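Local coordinates for regulating synaptic membrane exocytosis protein 2 (Rattus norvegicus, PDB 2BWQ) that probably takes part in regulating synaptic vesicle exocytosis and neurotransmitter release, here represented by its C2A domain, at residues Asp53-Thr61 / Asn71-Val79. Numbering follows the deposited sequence.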
loop_
_atom_site.group_PDB
_atom_site.type_symbol
_atom_site.label_atom_id
_atom_site.label_comp_id
_atom_site.label_asym_id
_atom_site.label_seq_id
_atom_site.Cartn_x
_atom_site.Cartn_y
_atom_site.Cartn_z
ATOM N N ASP A 53 8.006 9.092 -10.942
ATOM C CA ASP A 53 8.739 7.902 -10.537
ATOM C C ASP A 53 9.311 8.089 -9.151
ATOM O O ASP A 53 9.376 7.139 -8.375
ATOM C CB ASP A 53 9.913 7.597 -11.523
ATOM C CG ASP A 53 10.830 6.443 -11.008
ATOM O OD1 ASP A 53 10.441 5.260 -11.153
ATOM O OD2 ASP A 53 11.937 6.624 -10.416
ATOM N N LYS A 54 9.735 9.313 -8.840
ATOM C CA LYS A 54 10.333 9.592 -7.554
ATOM C C LYS A 54 9.392 9.195 -6.410
ATOM O O LYS A 54 9.818 8.859 -5.319
ATOM C CB LYS A 54 10.722 11.065 -7.418
ATOM C CG LYS A 54 11.602 11.300 -6.237
ATOM C CD LYS A 54 11.020 12.068 -5.080
ATOM C CE LYS A 54 12.137 12.381 -4.070
ATOM N NZ LYS A 54 11.615 13.193 -2.947
ATOM N N ASN A 55 8.097 9.356 -6.670
ATOM C CA ASN A 55 7.039 9.149 -5.664
ATOM C C ASN A 55 6.397 7.763 -5.811
ATOM O O ASN A 55 5.418 7.429 -5.101
ATOM C CB ASN A 55 6.032 10.286 -5.778
ATOM C CG ASN A 55 6.552 11.569 -5.153
ATOM O OD1 ASN A 55 7.444 11.506 -4.294
ATOM N ND2 ASN A 55 6.075 12.753 -5.623
ATOM N N LYS A 56 6.938 6.917 -6.662
ATOM C CA LYS A 56 6.378 5.616 -6.988
ATOM C C LYS A 56 7.202 4.506 -6.338
ATOM O O LYS A 56 8.438 4.516 -6.423
ATOM C CB LYS A 56 6.300 5.411 -8.517
ATOM C CG LYS A 56 5.679 4.089 -8.884
ATOM C CD LYS A 56 5.526 3.865 -10.347
ATOM C CE LYS A 56 5.188 2.426 -10.613
ATOM N NZ LYS A 56 6.381 1.772 -11.223
ATOM N N ARG A 57 6.524 3.526 -5.792
ATOM C CA ARG A 57 7.173 2.297 -5.287
ATOM C C ARG A 57 6.311 1.101 -5.602
ATOM O O ARG A 57 5.065 1.236 -5.710
ATOM C CB ARG A 57 7.272 2.369 -3.759
ATOM C CG ARG A 57 8.149 3.490 -3.207
ATOM C CD ARG A 57 9.644 3.426 -3.521
ATOM N NE ARG A 57 10.321 4.525 -2.823
ATOM C CZ ARG A 57 10.362 5.749 -3.235
ATOM N NH1 ARG A 57 9.858 6.094 -4.421
ATOM N NH2 ARG A 57 10.944 6.665 -2.447
ATOM N N ARG A 58 6.934 -0.083 -5.711
ATOM C CA ARG A 58 6.159 -1.282 -5.971
ATOM C C ARG A 58 6.756 -2.429 -5.191
ATOM O O ARG A 58 7.982 -2.534 -5.111
ATOM C CB ARG A 58 6.326 -1.632 -7.469
ATOM C CG ARG A 58 5.410 -0.938 -8.350
ATOM C CD ARG A 58 5.535 -1.390 -9.817
ATOM N NE ARG A 58 5.449 -2.843 -9.995
ATOM C CZ ARG A 58 4.933 -3.431 -11.089
ATOM N NH1 ARG A 58 4.419 -2.686 -12.084
ATOM N NH2 ARG A 58 4.903 -4.747 -11.182
ATOM N N THR A 59 5.898 -3.300 -4.657
ATOM C CA THR A 59 6.402 -4.588 -4.146
ATOM C C THR A 59 6.789 -5.512 -5.292
ATOM O O THR A 59 6.389 -5.327 -6.443
ATOM C CB THR A 59 5.365 -5.315 -3.276
ATOM O OG1 THR A 59 4.269 -5.736 -4.098
ATOM C CG2 THR A 59 4.825 -4.452 -2.110
ATOM N N LYS A 60 7.525 -6.550 -4.918
ATOM C CA LYS A 60 7.656 -7.714 -5.802
ATOM C C LYS A 60 6.279 -8.391 -5.992
ATOM O O LYS A 60 5.299 -8.116 -5.269
ATOM C CB LYS A 60 8.675 -8.713 -5.257
ATOM C CG LYS A 60 10.067 -8.116 -5.205
ATOM C CD LYS A 60 11.070 -9.114 -4.586
ATOM C CE LYS A 60 12.481 -8.485 -4.462
ATOM N NZ LYS A 60 13.398 -9.366 -3.660
ATOM N N THR A 61 6.209 -9.254 -6.993
ATOM C CA THR A 61 4.954 -9.965 -7.304
ATOM C C THR A 61 5.045 -11.379 -6.752
ATOM O O THR A 61 5.956 -12.110 -7.080
ATOM C CB THR A 61 4.716 -10.017 -8.831
ATOM O OG1 THR A 61 4.570 -8.676 -9.349
ATOM C CG2 THR A 61 3.395 -10.714 -9.175
ATOM N N ASN A 71 6.356 -8.008 3.014
ATOM C CA ASN A 71 7.260 -7.482 4.065
ATOM C C ASN A 71 8.318 -6.529 3.533
ATOM O O ASN A 71 9.501 -6.681 3.832
ATOM C CB ASN A 71 7.892 -8.642 4.863
ATOM C CG ASN A 71 6.852 -9.536 5.446
ATOM O OD1 ASN A 71 5.924 -9.029 6.039
ATOM N ND2 ASN A 71 6.952 -10.846 5.183
ATOM N N GLN A 72 7.887 -5.527 2.762
ATOM C CA GLN A 72 8.792 -4.553 2.153
ATOM C C GLN A 72 8.574 -3.183 2.773
ATOM O O GLN A 72 7.421 -2.776 2.990
ATOM C CB GLN A 72 8.562 -4.516 0.655
ATOM C CG GLN A 72 9.172 -5.758 -0.051
ATOM C CD GLN A 72 9.019 -5.697 -1.561
ATOM O OE1 GLN A 72 8.251 -6.467 -2.143
ATOM N NE2 GLN A 72 9.789 -4.829 -2.194
ATOM N N THR A 73 9.667 -2.471 3.018
ATOM C CA THR A 73 9.630 -1.126 3.586
ATOM C C THR A 73 10.103 -0.141 2.558
ATOM O O THR A 73 11.203 -0.249 1.998
ATOM C CB THR A 73 10.490 -1.084 4.781
ATOM O OG1 THR A 73 9.908 -1.899 5.823
ATOM C CG2 THR A 73 10.591 0.355 5.390
ATOM N N PHE A 74 9.225 0.809 2.317
ATOM C CA PHE A 74 9.500 1.899 1.411
ATOM C C PHE A 74 9.816 3.167 2.237
ATOM O O PHE A 74 9.194 3.372 3.268
ATOM C CB PHE A 74 8.310 2.190 0.525
ATOM C CG PHE A 74 7.739 0.992 -0.245
ATOM C CD1 PHE A 74 8.517 -0.108 -0.635
ATOM C CD2 PHE A 74 6.427 1.041 -0.643
ATOM C CE1 PHE A 74 7.883 -1.159 -1.399
ATOM C CE2 PHE A 74 5.828 0.012 -1.406
ATOM C CZ PHE A 74 6.587 -1.058 -1.763
ATOM N N ILE A 75 10.678 4.018 1.732
ATOM C CA ILE A 75 11.068 5.233 2.438
ATOM C C ILE A 75 10.864 6.397 1.485
ATOM O O ILE A 75 11.451 6.403 0.382
ATOM C CB ILE A 75 12.525 5.219 2.933
ATOM C CG1 ILE A 75 12.726 4.083 3.956
ATOM C CG2 ILE A 75 12.831 6.604 3.552
ATOM C CD1 ILE A 75 13.921 4.251 4.827
ATOM N N TYR A 76 10.039 7.345 1.897
ATOM C CA TYR A 76 9.782 8.547 1.115
ATOM C C TYR A 76 10.602 9.657 1.771
ATOM O O TYR A 76 10.576 9.811 2.991
ATOM C CB TYR A 76 8.278 8.825 1.084
ATOM C CG TYR A 76 7.540 7.952 0.076
ATOM C CD1 TYR A 76 7.826 8.047 -1.273
ATOM C CD2 TYR A 76 6.511 7.071 0.474
ATOM C CE1 TYR A 76 7.143 7.269 -2.226
ATOM C CE2 TYR A 76 5.812 6.291 -0.457
ATOM C CZ TYR A 76 6.131 6.404 -1.828
ATOM O OH TYR A 76 5.449 5.638 -2.766
ATOM N N SER A 77 11.356 10.429 0.999
ATOM C CA SER A 77 12.085 11.534 1.580
ATOM C C SER A 77 12.427 12.514 0.473
ATOM O O SER A 77 12.675 12.045 -0.640
ATOM C CB SER A 77 13.416 11.015 2.107
ATOM O OG SER A 77 14.275 12.067 2.595
ATOM N N PRO A 78 12.444 13.822 0.739
ATOM C CA PRO A 78 12.146 14.467 2.020
ATOM C C PRO A 78 10.661 14.590 2.228
ATOM O O PRO A 78 9.889 14.748 1.246
ATOM C CB PRO A 78 12.668 15.892 1.805
ATOM C CG PRO A 78 12.540 16.132 0.310
ATOM C CD PRO A 78 12.860 14.796 -0.307
ATOM N N VAL A 79 10.222 14.467 3.471
ATOM C CA VAL A 79 8.813 14.691 3.856
ATOM C C VAL A 79 8.740 15.581 5.075
ATOM O O VAL A 79 9.519 15.391 6.026
ATOM C CB VAL A 79 8.061 13.341 4.167
ATOM C CG1 VAL A 79 6.591 13.643 4.544
ATOM C CG2 VAL A 79 8.109 12.500 2.902
HETATM O O HOH W 1 11.100 9.605 -1.905
#
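The two sheets of the C2 beta-sandwich meet along one lateral edge here, where strands 56-58 and 71-76 run antiparallel (172°) with their axes 8.6 Å apart. Side chains, not a backbone ladder, bridge this gap. Arg57 spans it from the first strand. Its CB sits over one face of the Phe74 ring, a CH-pi contact 3.7 Å from the centroid. CG lies beside the backbone N, and a bend at chi2 (-65°) turns the chain back along its own strand, past Tyr76. There Tyr76 CE1 lies over one face of the guanidinium, toward its rim, the two planes 47° apart. Arg57 NH2 donates to Ile75 O at 2.9 Å and to a water that also accepts from Ser77 N. NH1 turns back to its own segment and bonds both Lys54 O and Lys56 O, each close to the guanidinium plane. Replacing Arg57 by an alanine is likely to take this donor from Ile75 O, Lys54 O and Lys56 O and open a gap beside Tyr76. In the conformer given, Tyr76 OH donates a hydrogen bond to Asn55 O, from above the carbonyl plane, while its ring also meets Phe47 of strand 41-48. Lys54 NZ reaches Ser77 O at 2.8 Å, beside the ring of cis-Pro78. At the other end, Gln72 OE1 accepts a hydrogen bond from Lys60 N at 2.9 Å, in the carbonyl plane and on a lone pair.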